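Local coordinates for protein tryptophan halogenase superfamily (PDB 6FRL) that probably catalyses the flavin-dependent halogenation of an aromatic substrate, with a preference for bromination over chlorination, at residues B[252-257]-B[306-311]; B[293-298]-B[319-324]. One frame throughout, in Å; residues are numbered along the deposited sequence.

Contact 1 of 2, residues B[252-257]-B[306-311]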
ATOM      1  N   TYR B 252     -15.439 -16.089  29.207  1.00 42.46           N
ATOM      2  CA  TYR B 252     -16.837 -16.238  29.555  1.00 43.94           C
ATOM      3  C   TYR B 252     -17.666 -15.166  28.826  1.00 43.37           C
ATOM      4  O   TYR B 252     -17.273 -14.003  28.769  1.00 41.47           O
ATOM      5  CB  TYR B 252     -17.022 -16.074  31.059  1.00 46.23           C
ATOM      6  CG  TYR B 252     -16.789 -17.328  31.885  1.00 48.16           C
ATOM      7  CD1 TYR B 252     -17.682 -18.382  31.844  1.00 49.13           C
ATOM      8  CD2 TYR B 252     -15.705 -17.421  32.758  1.00 49.49           C
ATOM      9  CE1 TYR B 252     -17.495 -19.500  32.621  1.00 54.22           C
ATOM     10  CE2 TYR B 252     -15.508 -18.535  33.546  1.00 50.96           C
ATOM     11  CZ  TYR B 252     -16.398 -19.581  33.470  1.00 56.60           C
ATOM     12  OH  TYR B 252     -16.197 -20.723  34.239  1.00 60.72           O
ATOM     13  N   ALA B 253     -18.811 -15.550  28.267  1.00 42.30           N
ATOM     14  CA  ALA B 253     -19.724 -14.579  27.652  1.00 40.50           C
ATOM     15  C   ALA B 253     -21.121 -14.769  28.213  1.00 40.54           C
ATOM     16  O   ALA B 253     -21.516 -15.902  28.546  1.00 44.77           O
ATOM     17  CB  ALA B 253     -19.748 -14.736  26.140  1.00 40.15           C
ATOM     18  N   VAL B 254     -21.862 -13.671  28.295  1.00 36.32           N
ATOM     19  CA  VAL B 254     -23.210 -13.700  28.787  1.00 39.09           C
ATOM     20  C   VAL B 254     -23.966 -12.483  28.231  1.00 42.66           C
ATOM     21  O   VAL B 254     -23.445 -11.340  28.286  1.00 41.30           O
ATOM     22  CB  VAL B 254     -23.232 -13.740  30.339  1.00 39.30           C
ATOM     23  CG1 VAL B 254     -22.564 -12.514  30.946  1.00 38.03           C
ATOM     24  CG2 VAL B 254     -24.656 -13.864  30.887  1.00 38.70           C
ATOM     25  N   GLN B 255     -25.166 -12.743  27.676  1.00 42.05           N
ATOM     26  CA  GLN B 255     -26.051 -11.680  27.225  1.00 46.70           C
ATOM     27  C   GLN B 255     -26.769 -11.082  28.433  1.00 47.00           C
ATOM     28  O   GLN B 255     -27.150 -11.802  29.355  1.00 47.83           O
ATOM     29  CB  GLN B 255     -27.092 -12.170  26.190  1.00 49.99           C
ATOM     30  CG  GLN B 255     -26.568 -12.555  24.821  1.00 54.13           C
ATOM     31  CD  GLN B 255     -26.097 -11.365  23.987  1.00 56.26           C
ATOM     32  OE1 GLN B 255     -24.881 -11.131  23.883  1.00 60.12           O
ATOM     33  NE2 GLN B 255     -27.037 -10.630  23.368  1.00 47.31           N
ATOM     34  N   SER B 256     -26.936  -9.767  28.409  1.00 44.99           N
ATOM     35  CA  SER B 256     -27.635  -9.041  29.443  1.00 46.42           C
ATOM     36  C   SER B 256     -28.819  -8.280  28.843  1.00 50.11           C
ATOM     37  O   SER B 256     -28.799  -7.899  27.656  1.00 46.91           O
ATOM     38  CB  SER B 256     -26.681  -8.085  30.161  1.00 46.26           C
ATOM     39  OG  SER B 256     -26.223  -7.025  29.347  1.00 47.30           O
ATOM     40  N   GLU B 257     -29.843  -8.071  29.682  1.00 55.74           N
ATOM     41  CA  GLU B 257     -31.058  -7.331  29.328  1.00 58.42           C
ATOM     42  C   GLU B 257     -30.895  -5.929  29.891  1.00 52.10           C
ATOM     43  O   GLU B 257     -30.553  -5.792  31.048  1.00 52.20           O
ATOM     44  CB  GLU B 257     -32.288  -8.037  29.922  1.00 59.19           C
ATOM     45  CG  GLU B 257     -33.650  -7.445  29.543  1.00 62.28           C
ATOM     46  CD  GLU B 257     -34.557  -8.455  28.850  1.00 71.08           C
ATOM     47  OE1 GLU B 257     -35.111  -8.084  27.790  1.00 72.49           O
ATOM     48  OE2 GLU B 257     -34.703  -9.616  29.332  1.00 71.32           O
ATOM     49  N   GLU B 306     -15.216 -11.294  38.884  1.00 58.63           N
ATOM     50  CA  GLU B 306     -14.895 -10.051  38.166  1.00 57.41           C
ATOM     51  C   GLU B 306     -16.012  -9.642  37.166  1.00 52.79           C
ATOM     52  O   GLU B 306     -16.376  -8.460  37.085  1.00 48.06           O
ATOM     53  CB  GLU B 306     -13.544 -10.199  37.446  1.00 60.82           C
ATOM     54  CG  GLU B 306     -12.387 -10.589  38.351  1.00 60.76           C
ATOM     55  CD  GLU B 306     -11.027 -10.246  37.789  1.00 64.73           C
ATOM     56  OE1 GLU B 306     -10.696 -10.681  36.657  1.00 65.98           O
ATOM     57  OE2 GLU B 306     -10.288  -9.537  38.503  1.00 66.07           O
ATOM     58  N   LEU B 307     -16.555 -10.630  36.447  1.00 46.31           N
ATOM     59  CA  LEU B 307     -17.504 -10.396  35.363  1.00 46.22           C
ATOM     60  C   LEU B 307     -18.897 -10.048  35.866  1.00 51.40           C
ATOM     61  O   LEU B 307     -19.436  -8.983  35.548  1.00 52.07           O
ATOM     62  CB  LEU B 307     -17.568 -11.640  34.462  1.00 43.16           C
ATOM     63  CG  LEU B 307     -18.445 -11.761  33.200  1.00 39.25           C
ATOM     64  CD1 LEU B 307     -18.286 -10.635  32.177  1.00 38.63           C
ATOM     65  CD2 LEU B 307     -18.174 -13.107  32.563  1.00 39.25           C
ATOM     66  N   MET B 308     -19.461 -10.929  36.695  1.00 56.64           N
ATOM     67  CA  MET B 308     -20.918 -10.918  36.995  1.00 52.41           C
ATOM     68  C   MET B 308     -21.440  -9.726  37.803  1.00 48.62           C
ATOM     69  O   MET B 308     -22.590  -9.355  37.617  1.00 47.94           O
ATOM     70  CB  MET B 308     -21.349 -12.248  37.611  1.00 52.91           C
ATOM     71  CG  MET B 308     -21.151 -13.457  36.665  1.00 56.16           C
ATOM     72  SD  MET B 308     -22.031 -13.417  35.063  1.00 55.82           S
ATOM     73  CE  MET B 308     -23.702 -13.217  35.651  1.00 58.98           C
ATOM     74  N   PRO B 309     -20.609  -9.103  38.663  1.00 49.10           N
ATOM     75  CA  PRO B 309     -21.070  -7.840  39.305  1.00 52.47           C
ATOM     76  C   PRO B 309     -21.035  -6.577  38.450  1.00 55.16           C
ATOM     77  O   PRO B 309     -21.454  -5.530  38.934  1.00 57.90           O
ATOM     78  CB  PRO B 309     -20.092  -7.647  40.488  1.00 51.04           C
ATOM     79  CG  PRO B 309     -19.325  -8.918  40.612  1.00 51.00           C
ATOM     80  CD  PRO B 309     -19.370  -9.616  39.281  1.00 48.39           C
ATOM     81  N   HIS B 310     -20.517  -6.655  37.214  1.00 60.50           N
ATOM     82  CA  HIS B 310     -20.250  -5.455  36.380  1.00 56.51           C
ATOM     83  C   HIS B 310     -20.788  -5.590  34.963  1.00 55.47           C
ATOM     84  O   HIS B 310     -20.224  -5.012  34.030  1.00 53.85           O
ATOM     85  CB  HIS B 310     -18.734  -5.167  36.315  1.00 56.11           C
ATOM     86  CG  HIS B 310     -18.133  -4.835  37.642  1.00 58.44           C
ATOM     87  ND1 HIS B 310     -17.145  -5.607  38.226  1.00 53.05           N
ATOM     88  CD2 HIS B 310     -18.398  -3.827  38.513  1.00 58.76           C
ATOM     89  CE1 HIS B 310     -16.826  -5.084  39.397  1.00 61.55           C
ATOM     90  NE2 HIS B 310     -17.576  -4.010  39.599  1.00 61.66           N
ATOM     91  N   LEU B 311     -21.881  -6.336  34.796  1.00 53.77           N
ATOM     92  CA  LEU B 311     -22.537  -6.457  33.491  1.00 51.46           C
ATOM     93  C   LEU B 311     -23.297  -5.183  33.121  1.00 44.57           C
ATOM     94  O   LEU B 311     -23.655  -4.400  33.971  1.00 47.08           O
ATOM     95  CB  LEU B 311     -23.504  -7.624  33.498  1.00 51.86           C
ATOM     96  CG  LEU B 311     -22.957  -9.002  33.841  1.00 50.90           C
ATOM     97  CD1 LEU B 311     -24.116  -9.979  33.819  1.00 52.30           C
ATOM     98  CD2 LEU B 311     -21.869  -9.433  32.867  1.00 51.88           C
TER
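Leu-307 carries CG opposite its backbone N (chi1 -179°), which sends the isobutyl group out from the helix toward strand 250-257, where it meets Tyr-252. On the strand, Val-254 has CG1 between its backbone N and carbonyl carbon (chi1 61°), and this methyl is the one that reaches Leu-311. No hydrogen bond joins the two segments. The contact is apolar and largely buried.

Leu-307 CD2 lies 3.5 Å from Tyr-252 CB, at the root of the tyrosine side chain. The same methyl is 4.0 Å from Tyr-252 O. It approaches the tyrosine ring obliquely. The tyrosine side chain is also packed by Asp-300, Ala-303 and Leu-304 of helix 300-307.

Two residues along the strand, Val-254 CG1 sits 3.7 Å from Leu-311 CD2 and 4.1 Å from Leu-311 CD1. One valine methyl thus meets both ends of the leucine fork, and the two side chains cross at about a right angle. Met-308 adds a looser touch, with SD 4.2 Å from Val-254 CG1.

The turn that presents Leu-311 is held by bonds of its own. His-310 N bonds to Leu-307 O at 3.1 Å. His-310 ND1 bonds to Glu-306 O at 3.2 Å, nearly straight at 164°, with the acceptor close to the ring plane. This ties the imidazole back to the carbonyl of Glu-306. Pro-309 CB lies over the centre of one ring face.

The arrangement is helix-on-sheet packing: the last part of helix 300-307 and the residues that follow cover one side of strand 250-257, within the mixed sheet of this flavin-dependent halogenase fold.

Contact 2 of 2, residues B[293-298]-B[319-324]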
ATOM      1  N   PHE B 293      -9.488 -13.961  29.793  1.00 44.25           N
ATOM      2  CA  PHE B 293      -8.533 -14.040  30.914  1.00 43.07           C
ATOM      3  C   PHE B 293      -7.562 -15.224  30.836  1.00 43.25           C
ATOM      4  O   PHE B 293      -7.737 -16.143  30.025  1.00 37.18           O
ATOM      5  CB  PHE B 293      -9.309 -14.095  32.232  1.00 44.91           C
ATOM      6  CG  PHE B 293     -10.146 -15.332  32.383  1.00 48.77           C
ATOM      7  CD1 PHE B 293     -11.410 -15.411  31.809  1.00 51.54           C
ATOM      8  CD2 PHE B 293      -9.652 -16.437  33.077  1.00 51.41           C
ATOM      9  CE1 PHE B 293     -12.165 -16.564  31.935  1.00 55.33           C
ATOM     10  CE2 PHE B 293     -10.394 -17.600  33.208  1.00 56.24           C
ATOM     11  CZ  PHE B 293     -11.660 -17.661  32.644  1.00 58.28           C
ATOM     12  N   SER B 294      -6.541 -15.185  31.704  1.00 50.42           N
ATOM     13  CA  SER B 294      -5.545 -16.295  31.862  1.00 49.86           C
ATOM     14  C   SER B 294      -5.949 -17.273  32.978  1.00 43.67           C
ATOM     15  O   SER B 294      -5.942 -16.904  34.137  1.00 38.71           O
ATOM     16  CB  SER B 294      -4.149 -15.734  32.168  1.00 46.59           C
ATOM     17  OG  SER B 294      -3.199 -16.765  32.419  1.00 42.56           O
ATOM     18  N   SER B 295      -6.284 -18.518  32.632  1.00 47.96           N
ATOM     19  CA  SER B 295      -6.691 -19.522  33.648  1.00 49.15           C
ATOM     20  C   SER B 295      -5.537 -19.846  34.616  1.00 49.98           C
ATOM     21  O   SER B 295      -5.773 -20.124  35.787  1.00 49.97           O
ATOM     22  CB  SER B 295      -7.299 -20.796  33.019  1.00 45.73           C
ATOM     23  OG  SER B 295      -6.352 -21.555  32.310  1.00 45.15           O
ATOM     24  N   ALA B 296      -4.301 -19.740  34.138  1.00 50.18           N
ATOM     25  CA  ALA B 296      -3.125 -19.858  34.998  1.00 49.56           C
ATOM     26  C   ALA B 296      -3.003 -18.789  36.110  1.00 48.34           C
ATOM     27  O   ALA B 296      -2.206 -18.972  37.035  1.00 53.52           O
ATOM     28  CB  ALA B 296      -1.864 -19.917  34.147  1.00 48.42           C
ATOM     29  N   HIS B 297      -3.764 -17.694  36.022  1.00 49.67           N
ATOM     30  CA  HIS B 297      -3.850 -16.676  37.090  1.00 50.79           C
ATOM     31  C   HIS B 297      -5.226 -16.590  37.746  1.00 52.50           C
ATOM     32  O   HIS B 297      -5.378 -15.923  38.767  1.00 51.85           O
ATOM     33  CB  HIS B 297      -3.542 -15.281  36.525  1.00 54.23           C
ATOM     34  CG  HIS B 297      -2.173 -15.141  35.942  1.00 51.60           C
ATOM     35  ND1 HIS B 297      -1.801 -15.735  34.755  1.00 51.80           N
ATOM     36  CD2 HIS B 297      -1.105 -14.419  36.358  1.00 49.90           C
ATOM     37  CE1 HIS B 297      -0.542 -15.423  34.487  1.00 57.26           C
ATOM     38  NE2 HIS B 297      -0.096 -14.629  35.448  1.00 52.94           N
ATOM     39  N   LEU B 298      -6.242 -17.195  37.139  1.00 57.66           N
ATOM     40  CA  LEU B 298      -7.602 -17.130  37.667  1.00 61.25           C
ATOM     41  C   LEU B 298      -8.307 -18.492  37.599  1.00 64.05           C
ATOM     42  O   LEU B 298      -8.293 -19.184  36.580  1.00 55.54           O
ATOM     43  CB  LEU B 298      -8.450 -16.096  36.911  1.00 59.74           C
ATOM     44  CG  LEU B 298      -8.382 -14.585  37.165  1.00 59.61           C
ATOM     45  CD1 LEU B 298      -9.343 -13.883  36.199  1.00 59.07           C
ATOM     46  CD2 LEU B 298      -8.700 -14.195  38.589  1.00 58.93           C
ATOM     47  N   PRO B 319     -23.292 -17.790  32.485  1.00 56.14           N
ATOM     48  CA  PRO B 319     -22.161 -17.686  31.561  1.00 55.23           C
ATOM     49  C   PRO B 319     -21.721 -19.029  30.994  1.00 55.09           C
ATOM     50  O   PRO B 319     -21.697 -20.011  31.733  1.00 57.32           O
ATOM     51  CB  PRO B 319     -21.041 -17.100  32.438  1.00 54.33           C
ATOM     52  CG  PRO B 319     -21.734 -16.511  33.624  1.00 54.10           C
ATOM     53  CD  PRO B 319     -22.904 -17.391  33.855  1.00 52.88           C
ATOM     54  N   ARG B 320     -21.394 -19.066  29.699  1.00 59.65           N
ATOM     55  CA  ARG B 320     -20.759 -20.235  29.096  1.00 62.95           C
ATOM     56  C   ARG B 320     -19.279 -19.943  28.969  1.00 58.89           C
ATOM     57  O   ARG B 320     -18.869 -18.832  28.626  1.00 51.92           O
ATOM     58  CB  ARG B 320     -21.351 -20.614  27.730  1.00 72.68           C
ATOM     59  CG  ARG B 320     -22.578 -21.525  27.834  1.00 86.30           C
ATOM     60  CD  ARG B 320     -22.861 -22.285  26.499  1.00 93.35           C
ATOM     61  NE  ARG B 320     -23.415 -21.468  25.395  1.00100.58           N
ATOM     62  CZ  ARG B 320     -22.717 -20.846  24.425  1.00100.90           C
ATOM     63  NH1 ARG B 320     -21.381 -20.896  24.367  1.00 94.11           N
ATOM     64  NH2 ARG B 320     -23.370 -20.136  23.507  1.00103.06           N
ATOM     65  N   ARG B 321     -18.475 -20.965  29.240  1.00 57.61           N
ATOM     66  CA  ARG B 321     -17.056 -20.864  29.017  1.00 54.82           C
ATOM     67  C   ARG B 321     -16.801 -21.200  27.566  1.00 53.94           C
ATOM     68  O   ARG B 321     -17.538 -21.991  26.973  1.00 55.78           O
ATOM     69  CB  ARG B 321     -16.293 -21.793  29.928  1.00 55.41           C
ATOM     70  CG  ARG B 321     -15.009 -21.197  30.438  1.00 58.32           C
ATOM     71  CD  ARG B 321     -14.295 -22.266  31.237  1.00 59.14           C
ATOM     72  NE  ARG B 321     -12.975 -21.892  31.769  1.00 54.52           N
ATOM     73  CZ  ARG B 321     -11.784 -22.165  31.223  1.00 48.90           C
ATOM     74  NH1 ARG B 321     -11.684 -22.778  30.048  1.00 49.24           N
ATOM     75  NH2 ARG B 321     -10.677 -21.809  31.862  1.00 50.91           N
ATOM     76  N   ILE B 322     -15.775 -20.559  27.001  1.00 55.09           N
ATOM     77  CA  ILE B 322     -15.290 -20.821  25.638  1.00 57.78           C
ATOM     78  C   ILE B 322     -13.764 -20.990  25.725  1.00 65.11           C
ATOM     79  O   ILE B 322     -13.095 -20.137  26.342  1.00 63.22           O
ATOM     80  CB  ILE B 322     -15.599 -19.664  24.672  1.00 59.26           C
ATOM     81  CG1 ILE B 322     -17.041 -19.161  24.835  1.00 60.83           C
ATOM     82  CG2 ILE B 322     -15.369 -20.116  23.235  1.00 60.75           C
ATOM     83  CD1 ILE B 322     -17.309 -17.797  24.201  1.00 60.00           C
ATOM     84  N   PRO B 323     -13.214 -22.113  25.195  1.00 74.28           N
ATOM     85  CA  PRO B 323     -11.756 -22.155  25.004  1.00 79.32           C
ATOM     86  C   PRO B 323     -11.268 -21.234  23.868  1.00 77.61           C
ATOM     87  O   PRO B 323     -11.900 -21.093  22.805  1.00 76.77           O
ATOM     88  CB  PRO B 323     -11.456 -23.636  24.705  1.00 77.90           C
ATOM     89  CG  PRO B 323     -12.586 -24.377  25.324  1.00 75.93           C
ATOM     90  CD  PRO B 323     -13.792 -23.472  25.211  1.00 76.21           C
ATOM     91  N   PHE B 324     -10.154 -20.583  24.158  1.00 70.11           N
ATOM     92  CA  PHE B 324      -9.505 -19.689  23.251  1.00 63.69           C
ATOM     93  C   PHE B 324      -8.289 -20.444  22.884  1.00 58.22           C
ATOM     94  O   PHE B 324      -7.645 -21.024  23.754  1.00 66.88           O
ATOM     95  CB  PHE B 324      -9.078 -18.417  23.983  1.00 64.74           C
ATOM     96  CG  PHE B 324     -10.065 -17.303  23.905  1.00 64.52           C
ATOM     97  CD1 PHE B 324     -11.426 -17.535  23.647  1.00 64.39           C
ATOM     98  CD2 PHE B 324      -9.622 -15.992  24.091  1.00 64.76           C
ATOM     99  CE1 PHE B 324     -12.315 -16.478  23.563  1.00 66.19           C
ATOM    100  CE2 PHE B 324     -10.506 -14.934  24.013  1.00 65.04           C
ATOM    101  CZ  PHE B 324     -11.853 -15.177  23.752  1.00 68.32           C
TER
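Phe-293, the last residue of strand 286-293, meets Arg-321 through the far end of its ring. Phe-293 CZ is 4.3 Å from Arg-321 NH2. CB leaves the backbone away from 319-324; chi1 of 65° turns the ring so that CZ comes to the arginine. The guanidinium and the ring approach obliquely, so this is a loose contact and not a stack. The ring is buried, and it also packs on Tyr-252 and on Ala-303 of helix 300-307.

Ser-294 shapes the turn that follows. Its O accepts a bond from His-297 N at 3.0 Å and a weak one from Leu-298 N. Its OG lies 2.9 Å from His-297 ND1, a side-chain hydrogen bond in which either atom could be the donor. The chain is thereby folded back on itself after the strand.

Ser-295 makes the closest approach. Its CB is 3.7 Å from Arg-321 NH2 and lies at the guanidinium edge, near the plane of that group. The serine hydroxyl is not part of this touch. The backbone N of Ser-295 bonds to Asp-249 OD1, just before strand 250-257.

These contacts lie at the edge of a seven-stranded mixed sheet, where strand 314-323 is outermost. Strands 286-293 and 314-323 flank strand 250-257 on its two sides, and Arg-321 reaches across the middle strand from the outermost one. Its chain is extended from CG to NE (chi2 -175°, chi3 177°), which gives it the length to do so. Arg-321 NE forms a salt bridge with Asp-300 OD1 at the start of helix 300-307.

Further along the loop, Leu-298 N makes a weak 3.3 Å bond to Ser-295 O. The Leu-298 side chain turns to Ser-274 and Glu-306, and the chain then enters helix 300-307.

How the contacts relate
Both contacts reach the same mixed sheet, with centres 14 Å apart; contact 1 uses the C-terminal part of helix 300-307, contact 2 the loop that leads into it. Contact 1 is the more buried, at 234 Å², and is purely apolar. Contact 2 buries 98 Å² and is only partly buried; a charged side chain spans it, paired outside its two segments. Contact 1 covers a face of strand 250-257, one in from the sheet's edge, while contact 2 lies where strands give way to loops. Their segments alternate along the chain. Met-308 SD, 3.4 Å from Pro-319 CG, links 306-311 to the outermost strand; Tyr-252 CD1, 3.6 Å from Pro-319 CB, links the two adjacent strands.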